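Local coordinates for protein benzoylformate decarboxylase (Mycobacterium smegmatis, PDB 4Q9D) that belongs to the thiamine pyrophosphate-dependent enzymes, built from two cofactor-binding domains and a Rossmann-like central domain, and binds a magnesium ion, at residues A200-V206 against Y267-V273; A229-A235 against L248-P254; A194-N198 against L325-D330; E261-S265 against E287-T293. All coordinates share one frame; numbering follows the deposited sequence.

In the fold
All four contacts belong to the central, Rossmann-like domain and gather about its six-stranded parallel sheet. Contact 1 pairs strands 203-207 and 269-273 in the middle of the sheet, and contact 2, about 11 Å away between centres, carries the same sheet out to its outermost strand within this chain, 249-252. Contact 3, whose centre is about 12 Å from that of contact 1, joins two helices that pack on the sheet; contact 4 ties a helix to a loop near strand 269-273, its centre about 11 Å from that of contact 1. Contacts 3 and 4 do not touch, and their centres are about 22 Å apart. The magnesium ion, held by Asp434, Asn461 and Glu463, has no ligand among the contact residues.

Contact 1: residues A200-V206 against Y267-V273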
loop_
_atom_site.group_PDB
_atom_site.type_symbol
_atom_site.label_atom_id
_atom_site.label_comp_id
_atom_site.label_asym_id
_atom_site.label_seq_id
_atom_site.Cartn_x
_atom_site.Cartn_y
_atom_site.Cartn_z
ATOM N N ALA B 200 -1.312 3.267 -45.806
ATOM C CA ALA B 200 -0.121 4.094 -45.624
ATOM C C ALA B 200 0.691 4.191 -46.921
ATOM O O ALA B 200 0.817 3.219 -47.657
ATOM C CB ALA B 200 0.762 3.533 -44.503
ATOM N N LYS B 201 1.289 5.346 -47.170
ATOM C CA LYS B 201 2.186 5.470 -48.308
ATOM C C LYS B 201 3.614 5.204 -47.885
ATOM O O LYS B 201 4.393 4.665 -48.655
ATOM C CB LYS B 201 2.105 6.875 -48.911
ATOM C CG LYS B 201 0.694 7.303 -49.288
ATOM C CD LYS B 201 0.102 6.408 -50.344
ATOM C CE LYS B 201 -1.198 6.983 -50.901
ATOM N NZ LYS B 201 -1.732 6.116 -52.001
ATOM N N HIS B 202 3.957 5.616 -46.663
ATOM C CA HIS B 202 5.318 5.504 -46.148
ATOM C C HIS B 202 5.294 4.972 -44.711
ATOM O O HIS B 202 5.510 5.725 -43.761
ATOM C CB HIS B 202 6.013 6.872 -46.172
ATOM C CG HIS B 202 6.053 7.517 -47.521
ATOM N ND1 HIS B 202 6.978 7.174 -48.479
ATOM C CD2 HIS B 202 5.286 8.500 -48.063
ATOM C CE1 HIS B 202 6.774 7.906 -49.566
ATOM N NE2 HIS B 202 5.755 8.715 -49.337
ATOM N N PRO B 203 5.012 3.677 -44.547
ATOM C CA PRO B 203 4.939 3.133 -43.195
ATOM C C PRO B 203 6.324 2.813 -42.645
ATOM O O PRO B 203 7.294 2.664 -43.385
ATOM C CB PRO B 203 4.144 1.846 -43.381
ATOM C CG PRO B 203 4.463 1.413 -44.774
ATOM C CD PRO B 203 4.681 2.674 -45.575
ATOM N N MET B 204 6.409 2.723 -41.325
ATOM C CA MET B 204 7.608 2.223 -40.678
ATOM C C MET B 204 7.203 1.234 -39.594
ATOM O O MET B 204 6.185 1.424 -38.925
ATOM C CB MET B 204 8.425 3.395 -40.086
ATOM C CG MET B 204 9.743 2.946 -39.441
ATOM S SD MET B 204 9.571 2.722 -37.631
ATOM C CE MET B 204 9.457 4.451 -37.171
ATOM N N LEU B 205 8.009 0.199 -39.403
ATOM C CA LEU B 205 7.686 -0.845 -38.462
ATOM C C LEU B 205 8.705 -0.865 -37.328
ATOM O O LEU B 205 9.906 -0.786 -37.579
ATOM C CB LEU B 205 7.675 -2.194 -39.175
ATOM C CG LEU B 205 7.434 -3.419 -38.291
ATOM C CD1 LEU B 205 6.021 -3.328 -37.668
ATOM C CD2 LEU B 205 7.597 -4.700 -39.103
ATOM N N VAL B 206 8.216 -0.958 -36.087
ATOM C CA VAL B 206 9.078 -1.125 -34.913
ATOM C C VAL B 206 8.763 -2.468 -34.283
ATOM O O VAL B 206 7.607 -2.743 -33.977
ATOM C CB VAL B 206 8.857 -0.011 -33.838
ATOM C CG1 VAL B 206 9.847 -0.168 -32.705
ATOM C CG2 VAL B 206 8.967 1.395 -34.451
ATOM N N TYR B 267 7.726 9.392 -42.094
ATOM C CA TYR B 267 6.722 8.351 -42.312
ATOM C C TYR B 267 5.316 8.858 -42.059
ATOM O O TYR B 267 5.106 9.732 -41.228
ATOM C CB TYR B 267 7.034 7.125 -41.446
ATOM C CG TYR B 267 8.449 6.637 -41.649
ATOM C CD1 TYR B 267 8.820 6.006 -42.832
ATOM C CD2 TYR B 267 9.425 6.842 -40.669
ATOM C CE1 TYR B 267 10.125 5.566 -43.039
ATOM C CE2 TYR B 267 10.732 6.405 -40.859
ATOM C CZ TYR B 267 11.074 5.768 -42.050
ATOM O OH TYR B 267 12.361 5.334 -42.246
ATOM N N ASP B 268 4.338 8.322 -42.784
ATOM C CA ASP B 268 2.971 8.732 -42.524
ATOM C C ASP B 268 2.302 7.800 -41.501
ATOM O O ASP B 268 1.253 8.147 -40.954
ATOM C CB ASP B 268 2.136 8.890 -43.826
ATOM C CG ASP B 268 1.986 7.583 -44.634
ATOM O OD1 ASP B 268 2.752 6.626 -44.441
ATOM O OD2 ASP B 268 1.080 7.519 -45.498
ATOM N N LEU B 269 2.911 6.632 -41.242
ATOM C CA LEU B 269 2.369 5.686 -40.256
ATOM C C LEU B 269 3.483 4.878 -39.587
ATOM O O LEU B 269 4.331 4.285 -40.270
ATOM C CB LEU B 269 1.383 4.720 -40.910
ATOM C CG LEU B 269 0.800 3.649 -39.981
ATOM C CD1 LEU B 269 -0.183 4.288 -38.996
ATOM C CD2 LEU B 269 0.117 2.540 -40.778
ATOM N N VAL B 270 3.491 4.883 -38.251
ATOM C CA VAL B 270 4.411 4.042 -37.477
ATOM C C VAL B 270 3.622 2.885 -36.873
ATOM O O VAL B 270 2.612 3.091 -36.186
ATOM C CB VAL B 270 5.144 4.848 -36.380
ATOM C CG1 VAL B 270 6.164 3.939 -35.659
ATOM C CG2 VAL B 270 5.852 6.028 -37.017
ATOM N N VAL B 271 4.057 1.668 -37.171
ATOM C CA VAL B 271 3.446 0.490 -36.595
ATOM C C VAL B 271 4.354 -0.083 -35.506
ATOM O O VAL B 271 5.431 -0.588 -35.795
ATOM C CB VAL B 271 3.201 -0.569 -37.653
ATOM C CG1 VAL B 271 2.514 -1.768 -37.014
ATOM C CG2 VAL B 271 2.350 0.029 -38.806
ATOM N N VAL B 272 3.924 0.021 -34.256
ATOM C CA VAL B 272 4.760 -0.411 -33.138
ATOM C C VAL B 272 4.256 -1.710 -32.523
ATOM O O VAL B 272 3.177 -1.743 -31.910
ATOM C CB VAL B 272 4.812 0.667 -32.035
ATOM C CG1 VAL B 272 5.732 0.185 -30.911
ATOM C CG2 VAL B 272 5.296 2.013 -32.634
ATOM N N VAL B 273 5.036 -2.768 -32.678
ATOM C CA VAL B 273 4.626 -4.086 -32.219
ATOM C C VAL B 273 5.585 -4.529 -31.157
ATOM O O VAL B 273 6.768 -4.678 -31.412
ATOM C CB VAL B 273 4.616 -5.139 -33.366
ATOM C CG1 VAL B 273 4.100 -6.474 -32.852
ATOM C CG2 VAL B 273 3.745 -4.666 -34.530
#
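Two neighbouring strands of the parallel central-domain sheet, 203-206 and 269-273, run side by side; their axes approach to 4.7 Å at the closest, with 18° between their directions. The backbone ladder alternates: Leu269 O accepts from Met204 N, Met204 O from Val271 N, Val271 O from Val206 N, and Val206 O from Val273 N. Before the ladder, Asp268 OD2 takes the N-H of Lys201 at 2.7 Å on the syn lone pair, while OD1 accepts His202 N, also at 2.7 Å, from above the carboxylate plane. CG stands between the backbone N and the carbonyl carbon (chi1 62°), which turns both oxygens toward the loop that precedes strand 203-206. Asp268 N donates to His202 O, so three bonds hold this end. Met204 CB sits over the centre of the Tyr267 ring, 3.6 Å from the centroid, a CH-pi contact; the sulfur lies obliquely, 5.5 Å from that centroid. The methionine chain bends at chi2 and chi3, bringing CE to Val270 CG1 at 3.7 Å. On the other face Leu205 CD1 reaches Val271 CG1 at 3.9 Å. With helices 187-199 and 217-227 on this face, the pair is central to a parallel sheet ordered 3-2-1-4-5-6, as in Rossmann-like folds.

Contact 2: residues A229-A235 against L248-P254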
loop_
_atom_site.group_PDB
_atom_site.type_symbol
_atom_site.label_atom_id
_atom_site.label_comp_id
_atom_site.label_asym_id
_atom_site.label_seq_id
_atom_site.Cartn_x
_atom_site.Cartn_y
_atom_site.Cartn_z
ATOM N N ALA B 229 8.598 -2.268 -45.314
ATOM C CA ALA B 229 8.949 -0.996 -44.664
ATOM C C ALA B 229 10.266 -1.121 -43.884
ATOM O O ALA B 229 10.701 -2.224 -43.560
ATOM C CB ALA B 229 7.797 -0.524 -43.737
ATOM N N PRO B 230 10.910 0.011 -43.577
ATOM C CA PRO B 230 12.064 -0.094 -42.685
ATOM C C PRO B 230 11.611 -0.588 -41.314
ATOM O O PRO B 230 10.518 -0.251 -40.866
ATOM C CB PRO B 230 12.562 1.348 -42.563
ATOM C CG PRO B 230 11.497 2.217 -43.154
ATOM C CD PRO B 230 10.677 1.377 -44.073
ATOM N N VAL B 231 12.448 -1.387 -40.677
ATOM C CA VAL B 231 12.144 -1.967 -39.363
ATOM C C VAL B 231 13.139 -1.455 -38.319
ATOM O O VAL B 231 14.320 -1.773 -38.405
ATOM C CB VAL B 231 12.262 -3.488 -39.414
ATOM C CG1 VAL B 231 11.909 -4.078 -38.060
ATOM C CG2 VAL B 231 11.354 -4.052 -40.532
ATOM N N HIS B 232 12.669 -0.645 -37.360
ATOM C CA HIS B 232 13.488 -0.236 -36.217
ATOM C C HIS B 232 13.363 -1.188 -35.036
ATOM O O HIS B 232 12.359 -1.879 -34.895
ATOM C CB HIS B 232 13.083 1.159 -35.759
ATOM C CG HIS B 232 13.625 2.263 -36.616
ATOM N ND1 HIS B 232 14.886 2.798 -36.433
ATOM C CD2 HIS B 232 13.071 2.955 -37.641
ATOM C CE1 HIS B 232 15.074 3.784 -37.288
ATOM N NE2 HIS B 232 13.993 3.893 -38.041
ATOM N N ALA B 233 14.376 -1.217 -34.186
ATOM C CA ALA B 233 14.267 -1.910 -32.917
ATOM C C ALA B 233 14.002 -0.877 -31.819
ATOM O O ALA B 233 14.120 0.327 -32.039
ATOM C CB ALA B 233 15.551 -2.689 -32.606
ATOM N N SER B 234 13.664 -1.353 -30.626
ATOM C CA SER B 234 13.521 -0.482 -29.471
ATOM C C SER B 234 14.850 0.171 -29.136
ATOM O O SER B 234 15.912 -0.438 -29.307
ATOM C CB SER B 234 13.072 -1.308 -28.241
ATOM O OG SER B 234 12.998 -0.499 -27.065
ATOM N N ALA B 235 14.801 1.404 -28.647
ATOM C CA ALA B 235 15.975 1.963 -27.976
ATOM C C ALA B 235 16.220 1.142 -26.705
ATOM O O ALA B 235 15.277 0.585 -26.118
ATOM C CB ALA B 235 15.720 3.449 -27.606
ATOM N N LEU B 248 16.083 -4.773 -44.387
ATOM C CA LEU B 248 15.096 -3.793 -43.940
ATOM C C LEU B 248 15.450 -3.130 -42.601
ATOM O O LEU B 248 14.786 -2.177 -42.190
ATOM C CB LEU B 248 13.711 -4.428 -43.857
ATOM C CG LEU B 248 13.008 -4.818 -45.160
ATOM C CD1 LEU B 248 11.662 -5.440 -44.804
ATOM C CD2 LEU B 248 12.812 -3.634 -46.088
ATOM N N TYR B 249 16.477 -3.636 -41.913
ATOM C CA TYR B 249 16.762 -3.159 -40.552
ATOM C C TYR B 249 17.267 -1.734 -40.542
ATOM O O TYR B 249 18.213 -1.407 -41.239
ATOM C CB TYR B 249 17.772 -4.067 -39.862
ATOM C CG TYR B 249 18.085 -3.708 -38.412
ATOM C CD1 TYR B 249 17.077 -3.651 -37.434
ATOM C CD2 TYR B 249 19.383 -3.492 -38.013
ATOM C CE1 TYR B 249 17.380 -3.369 -36.129
ATOM C CE2 TYR B 249 19.698 -3.199 -36.723
ATOM C CZ TYR B 249 18.703 -3.144 -35.778
ATOM O OH TYR B 249 19.067 -2.864 -34.487
ATOM N N ALA B 250 16.629 -0.885 -39.752
ATOM C CA ALA B 250 17.030 0.486 -39.653
ATOM C C ALA B 250 17.644 0.851 -38.297
ATOM O O ALA B 250 17.860 2.037 -37.996
ATOM C CB ALA B 250 15.856 1.413 -39.987
ATOM N N GLY B 251 17.897 -0.152 -37.466
ATOM C CA GLY B 251 18.561 0.081 -36.196
ATOM C C GLY B 251 17.597 0.518 -35.101
ATOM O O GLY B 251 16.405 0.687 -35.346
ATOM N N PRO B 252 18.113 0.712 -33.883
ATOM C CA PRO B 252 17.282 1.145 -32.755
ATOM C C PRO B 252 16.778 2.563 -32.944
ATOM O O PRO B 252 17.454 3.388 -33.530
ATOM C CB PRO B 252 18.244 1.072 -31.555
ATOM C CG PRO B 252 19.609 1.226 -32.181
ATOM C CD PRO B 252 19.518 0.504 -33.497
ATOM N N LEU B 253 15.583 2.844 -32.446
ATOM C CA LEU B 253 15.087 4.218 -32.365
ATOM C C LEU B 253 15.984 5.054 -31.462
ATOM O O LEU B 253 16.670 4.514 -30.584
ATOM C CB LEU B 253 13.640 4.243 -31.816
ATOM C CG LEU B 253 12.498 3.793 -32.743
ATOM C CD1 LEU B 253 11.145 3.849 -32.035
ATOM C CD2 LEU B 253 12.449 4.689 -33.980
ATOM N N PRO B 254 15.972 6.378 -31.658
ATOM C CA PRO B 254 16.592 7.269 -30.678
ATOM C C PRO B 254 15.877 7.133 -29.326
ATOM O O PRO B 254 14.763 6.596 -29.272
ATOM C CB PRO B 254 16.329 8.668 -31.259
ATOM C CG PRO B 254 16.083 8.436 -32.751
ATOM C CD PRO B 254 15.396 7.108 -32.808
#
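The imidazole of His232 lies between Ala250 and Leu253, which approach its opposite faces. Ala250 CB stands over the ring centre, 3.7 Å from the centroid, whereas Leu253 CD2 is displaced toward the rim at 4.0 Å from the same point; both are CH-pi contacts. On the other face of the sheet Ala233 CB meets the edge of the Tyr249 ring, 4.0 Å from CE1, and the Val231 and Leu248 side chains pass at a slant, Val231 CG2 lying 4.1 Å from Leu248 CB. Outward from these groups runs a parallel ladder. Leu248 O accepts Val231 N and Val231 O accepts Ala250 N, but the next bonds go from Ala233 N to Gly251 O and from Leu253 N to Ala233 O. The strand 249-252 thus spends one extra residue opposite His232, with Ala250 and Gly251 forming a beta bulge. Gly251 has a positive phi of 84°, fitting the irregular step. Its carbonyl oxygen is gripped twice: His232 ND1 donates at 2.8 Å through a bent bond of 134°, and Ala233 N comes from the opposite face of the carbonyl plane. The histidine CG lies anti to the carbonyl carbon (chi1 -78°), placing the ring beside the bulge; the ND1 bond, with Ala250 and Leu253 on the two faces, probably holds its rotation. Ser234 OG donates to Ala235 O at 2.7 Å. Strand 249-252 is the edge of the sheet within this chain, strand 231-233 pairs on its other side with strand 203-207, Leu205 bonding to Pro230 and His232, and Phe386 of helix 382-388 packs on Tyr249 and Pro252.

Contact 3: residues A194-N198 against L325-D330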
loop_
_atom_site.group_PDB
_atom_site.type_symbol
_atom_site.label_atom_id
_atom_site.label_comp_id
_atom_site.label_asym_id
_atom_site.label_seq_id
_atom_site.Cartn_x
_atom_site.Cartn_y
_atom_site.Cartn_z
ATOM N N ALA B 194 -5.064 -3.385 -40.008
ATOM C CA ALA B 194 -4.536 -3.829 -41.295
ATOM C C ALA B 194 -4.989 -2.901 -42.413
ATOM O O ALA B 194 -4.217 -2.589 -43.310
ATOM C CB ALA B 194 -4.973 -5.260 -41.597
ATOM N N GLU B 195 -6.241 -2.467 -42.359
ATOM C CA GLU B 195 -6.743 -1.544 -43.359
ATOM C C GLU B 195 -5.969 -0.234 -43.295
ATOM O O GLU B 195 -5.670 0.359 -44.323
ATOM C CB GLU B 195 -8.242 -1.275 -43.176
ATOM C CG GLU B 195 -9.167 -2.333 -43.768
ATOM C CD GLU B 195 -8.927 -2.568 -45.270
ATOM O OE1 GLU B 195 -8.542 -1.613 -45.997
ATOM O OE2 GLU B 195 -9.109 -3.724 -45.722
ATOM N N ARG B 196 -5.654 0.228 -42.088
ATOM C CA ARG B 196 -4.953 1.502 -41.937
ATOM C C ARG B 196 -3.521 1.354 -42.490
ATOM O O ARG B 196 -2.955 2.279 -43.074
ATOM C CB ARG B 196 -4.913 1.917 -40.464
ATOM C CG ARG B 196 -4.006 3.128 -40.172
ATOM C CD ARG B 196 -4.632 4.397 -40.749
ATOM N NE ARG B 196 -3.779 5.576 -40.665
ATOM C CZ ARG B 196 -2.834 5.867 -41.553
ATOM N NH1 ARG B 196 -2.621 5.042 -42.582
ATOM N NH2 ARG B 196 -2.109 6.980 -41.414
ATOM N N ILE B 197 -2.949 0.180 -42.287
ATOM C CA ILE B 197 -1.610 -0.129 -42.766
ATOM C C ILE B 197 -1.615 -0.171 -44.307
ATOM O O ILE B 197 -0.704 0.338 -44.937
ATOM C CB ILE B 197 -1.112 -1.458 -42.154
ATOM C CG1 ILE B 197 -0.814 -1.293 -40.638
ATOM C CG2 ILE B 197 0.135 -2.018 -42.900
ATOM C CD1 ILE B 197 -0.557 -2.650 -39.964
ATOM N N ASN B 198 -2.647 -0.765 -44.906
ATOM C CA ASN B 198 -2.723 -0.866 -46.361
ATOM C C ASN B 198 -2.762 0.516 -46.982
ATOM O O ASN B 198 -2.259 0.725 -48.079
ATOM C CB ASN B 198 -3.990 -1.586 -46.785
ATOM C CG ASN B 198 -3.934 -3.059 -46.551
ATOM O OD1 ASN B 198 -2.859 -3.674 -46.465
ATOM N ND2 ASN B 198 -5.113 -3.659 -46.469
ATOM N N LEU B 325 -1.598 -10.404 -39.175
ATOM C CA LEU B 325 -1.402 -9.213 -39.983
ATOM C C LEU B 325 -0.819 -9.542 -41.355
ATOM O O LEU B 325 -1.211 -8.952 -42.343
ATOM C CB LEU B 325 -0.482 -8.232 -39.254
ATOM C CG LEU B 325 -1.187 -7.402 -38.175
ATOM C CD1 LEU B 325 -0.158 -6.598 -37.387
ATOM C CD2 LEU B 325 -2.221 -6.486 -38.846
ATOM N N THR B 326 0.139 -10.459 -41.390
ATOM C CA THR B 326 0.686 -10.931 -42.649
ATOM C C THR B 326 -0.439 -11.367 -43.594
ATOM O O THR B 326 -0.522 -10.909 -44.731
ATOM C CB THR B 326 1.636 -12.101 -42.418
ATOM O OG1 THR B 326 2.732 -11.654 -41.616
ATOM C CG2 THR B 326 2.162 -12.615 -43.749
ATOM N N GLU B 327 -1.319 -12.235 -43.105
ATOM C CA GLU B 327 -2.475 -12.647 -43.887
ATOM C C GLU B 327 -3.394 -11.504 -44.254
ATOM O O GLU B 327 -3.928 -11.511 -45.346
ATOM C CB GLU B 327 -3.253 -13.752 -43.179
ATOM C CG GLU B 327 -2.433 -15.010 -43.076
ATOM C CD GLU B 327 -3.015 -16.025 -42.112
ATOM O OE1 GLU B 327 -4.018 -15.701 -41.436
ATOM O OE2 GLU B 327 -2.467 -17.152 -42.027
ATOM N N LEU B 328 -3.559 -10.507 -43.381
ATOM C CA LEU B 328 -4.544 -9.450 -43.646
ATOM C C LEU B 328 -4.072 -8.343 -44.575
ATOM O O LEU B 328 -4.875 -7.795 -45.318
ATOM C CB LEU B 328 -5.072 -8.811 -42.353
ATOM C CG LEU B 328 -5.818 -9.688 -41.341
ATOM C CD1 LEU B 328 -5.859 -8.978 -39.991
ATOM C CD2 LEU B 328 -7.223 -9.943 -41.813
ATOM N N ILE B 329 -2.790 -7.971 -44.522
ATOM C CA ILE B 329 -2.359 -6.845 -45.338
ATOM C C ILE B 329 -2.174 -7.203 -46.839
ATOM O O ILE B 329 -1.868 -8.346 -47.203
ATOM C CB ILE B 329 -1.076 -6.135 -44.794
ATOM C CG1 ILE B 329 0.137 -7.041 -44.916
ATOM C CG2 ILE B 329 -1.261 -5.655 -43.340
ATOM C CD1 ILE B 329 1.445 -6.259 -44.981
ATOM N N ASP B 330 -2.363 -6.199 -47.690
ATOM C CA ASP B 330 -2.054 -6.299 -49.109
ATOM C C ASP B 330 -0.553 -6.332 -49.303
ATOM O O ASP B 330 0.194 -5.728 -48.533
ATOM C CB ASP B 330 -2.591 -5.064 -49.828
ATOM C CG ASP B 330 -4.085 -4.997 -49.801
ATOM O OD1 ASP B 330 -4.701 -6.091 -49.745
ATOM O OD2 ASP B 330 -4.638 -3.866 -49.833
HETATM O O HOH W 1 -0.228 -3.303 -47.369
#
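Asn198 and Asp330 meet where the end of helix 187-199 faces the chain leaving helix 318-328. Asn198 OD1 accepts the N-H of Asp330 at 2.8 Å, the angle at the hydrogen being 161° and the donor tilted from the amide plane. A water adds a second link, donating to Asn198 OD1 and, at 2.7 Å, to Asp330 O, so that two donors hold the amide oxygen. The amide and carboxylate groups are stacked with their planes 7° apart; Asn198 ND2 and Asp330 OD2 are 3.4 Å apart, but at an angle unsuited to a hydrogen bond. The two helices pack side by side on one face of a Rossmann-like sheet: Ile197 also rests on Leu269, Val271 and Leu296, and Leu325 on Ile298. Between the helices Ala194 points its methyl at the second one, meeting Leu328 CB at 3.6 Å and Leu325 CD2 at 4.1 Å. The small side chain permits a close approach of the backbones, with Ala194 CA 5.5 Å from Ile329 CA. Ile329 is the first residue to leave helical geometry. With CG1 between the backbone N and the carbonyl carbon (chi1 68°), its CG2 lies anti to that carbon and meets Ile197 CG2 at 3.9 Å.

Contact 4: residues E261-S265 against E287-T293; sequences EQAVS and EYLPEGT
Glu261, toward the C-terminal end of helix 257-264, reaches loop 287-293 with an extended side chain. CG is anti to the backbone N (chi1 175°), and the chain stays straight beyond it, running alongside Glu287. OE1 accepts the N-H of Glu287 at 3.0 Å; the bond is nearly linear, 176° at the hydrogen, yet it enters well above the carboxylate plane. The two carboxylates do not meet: the OE2 atoms of Glu261 and Glu287 are 5.5 Å apart. The methylenes of Glu261 slide past Pro290 in the opposite direction, CG lying 3.9 Å from Pro290 CB, while the backbone oxygen of Glu261 is 3.6 Å from Pro290 CG. Three residues on, Val264 turns toward the loop. Its CG2 packs on the proline ring at 3.6 Å from CD, with the two side chains at about a right angle, and comes within 4.3 Å of Leu289 CD2. Ser265 follows, its CB 4.0 Å from Pro290 CG, and its OG donates back to Gln262 O. Pro290 thus fits beside the C-terminal part of the helix, and a type II turn from Pro290 to Thr293 then leads into strand 294-299. Thr293 OG1 bonds to Tyr267 O, just before strand 269-273, Val264 packs on Val270 of that strand, and Tyr288 touches Val109 of the second subunit.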
loop_
_atom_site.group_PDB
_atom_site.type_symbol
_atom_site.label_atom_id
_atom_site.label_comp_id
_atom_site.label_asym_id
_atom_site.label_seq_id
_atom_site.Cartn_x
_atom_site.Cartn_y
_atom_site.Cartn_z
ATOM N N GLU B 261 10.813 11.925 -32.663
ATOM C CA GLU B 261 10.028 12.824 -33.510
ATOM C C GLU B 261 10.669 13.001 -34.899
ATOM O O GLU B 261 10.014 12.816 -35.922
ATOM C CB GLU B 261 9.834 14.203 -32.858
ATOM C CG GLU B 261 9.101 15.181 -33.824
ATOM C CD GLU B 261 8.911 16.607 -33.289
ATOM O OE1 GLU B 261 9.471 16.976 -32.234
ATOM O OE2 GLU B 261 8.175 17.372 -33.945
ATOM N N GLN B 262 11.958 13.348 -34.918
ATOM C CA GLN B 262 12.706 13.512 -36.161
ATOM C C GLN B 262 12.864 12.204 -36.929
ATOM O O GLN B 262 12.820 12.205 -38.146
ATOM C CB GLN B 262 14.088 14.148 -35.905
ATOM C CG GLN B 262 13.996 15.562 -35.355
ATOM C CD GLN B 262 15.373 16.176 -35.031
ATOM O OE1 GLN B 262 16.411 15.686 -35.471
ATOM N NE2 GLN B 262 15.370 17.247 -34.254
ATOM N N ALA B 263 13.031 11.084 -36.232
ATOM C CA ALA B 263 13.211 9.805 -36.940
ATOM C C ALA B 263 11.925 9.326 -37.611
ATOM O O ALA B 263 11.973 8.635 -38.626
ATOM C CB ALA B 263 13.753 8.727 -36.018
ATOM N N VAL B 264 10.771 9.669 -37.047
ATOM C CA VAL B 264 9.528 9.160 -37.626
ATOM C C VAL B 264 8.843 10.165 -38.570
ATOM O O VAL B 264 7.870 9.811 -39.231
ATOM C CB VAL B 264 8.508 8.687 -36.544
ATOM C CG1 VAL B 264 9.183 7.718 -35.495
ATOM C CG2 VAL B 264 7.875 9.892 -35.884
ATOM N N SER B 265 9.334 11.408 -38.624
ATOM C CA SER B 265 8.668 12.454 -39.419
ATOM C C SER B 265 8.619 12.166 -40.930
ATOM O O SER B 265 7.766 12.697 -41.637
ATOM C CB SER B 265 9.313 13.815 -39.178
ATOM O OG SER B 265 10.663 13.745 -39.572
ATOM N N GLU B 287 7.696 16.875 -29.878
ATOM C CA GLU B 287 6.349 16.347 -29.971
ATOM C C GLU B 287 6.501 14.837 -29.920
ATOM O O GLU B 287 7.364 14.295 -30.602
ATOM C CB GLU B 287 5.712 16.740 -31.313
ATOM C CG GLU B 287 5.634 18.250 -31.555
ATOM C CD GLU B 287 4.907 18.957 -30.440
ATOM O OE1 GLU B 287 3.806 18.494 -30.062
ATOM O OE2 GLU B 287 5.453 19.958 -29.919
ATOM N N TYR B 288 5.669 14.164 -29.129
ATOM C CA TYR B 288 5.651 12.706 -29.120
ATOM C C TYR B 288 5.552 12.179 -30.541
ATOM O O TYR B 288 6.299 11.271 -30.932
ATOM C CB TYR B 288 4.492 12.189 -28.257
ATOM C CG TYR B 288 4.719 12.449 -26.790
ATOM C CD1 TYR B 288 5.825 11.895 -26.145
ATOM C CD2 TYR B 288 3.850 13.248 -26.047
ATOM C CE1 TYR B 288 6.074 12.127 -24.801
ATOM C CE2 TYR B 288 4.094 13.486 -24.668
ATOM C CZ TYR B 288 5.201 12.909 -24.065
ATOM O OH TYR B 288 5.497 13.145 -22.736
ATOM N N LEU B 289 4.632 12.759 -31.313
ATOM C CA LEU B 289 4.433 12.388 -32.713
ATOM C C LEU B 289 4.261 13.650 -33.501
ATOM O O LEU B 289 3.371 14.439 -33.205
ATOM C CB LEU B 289 3.128 11.637 -32.898
ATOM C CG LEU B 289 3.003 10.144 -33.093
ATOM C CD1 LEU B 289 1.578 9.842 -33.601
ATOM C CD2 LEU B 289 4.067 9.589 -33.983
ATOM N N PRO B 290 5.061 13.821 -34.542
ATOM C CA PRO B 290 4.878 14.998 -35.409
ATOM C C PRO B 290 3.590 14.911 -36.245
ATOM O O PRO B 290 3.217 13.823 -36.715
ATOM C CB PRO B 290 6.101 14.945 -36.327
ATOM C CG PRO B 290 6.465 13.458 -36.376
ATOM C CD PRO B 290 6.095 12.893 -35.032
ATOM N N GLU B 291 2.919 16.050 -36.412
ATOM C CA GLU B 291 1.753 16.161 -37.285
ATOM C C GLU B 291 2.013 15.546 -38.663
ATOM O O GLU B 291 3.091 15.692 -39.229
ATOM C CB GLU B 291 1.340 17.621 -37.429
ATOM C CG GLU B 291 0.010 17.813 -38.147
ATOM C CD GLU B 291 -0.313 19.276 -38.367
ATOM O OE1 GLU B 291 0.418 19.940 -39.139
ATOM O OE2 GLU B 291 -1.292 19.767 -37.764
ATOM N N GLY B 292 1.045 14.800 -39.173
ATOM C CA GLY B 292 1.276 14.075 -40.410
ATOM C C GLY B 292 1.736 12.634 -40.217
ATOM O O GLY B 292 1.777 11.850 -41.176
ATOM N N THR B 293 2.092 12.264 -38.986
ATOM C CA THR B 293 2.481 10.876 -38.735
ATOM C C THR B 293 1.490 10.228 -37.784
ATOM O O THR B 293 1.325 10.699 -36.660
ATOM C CB THR B 293 3.890 10.781 -38.124
ATOM O OG1 THR B 293 4.833 11.402 -39.001
ATOM C CG2 THR B 293 4.278 9.318 -37.925
#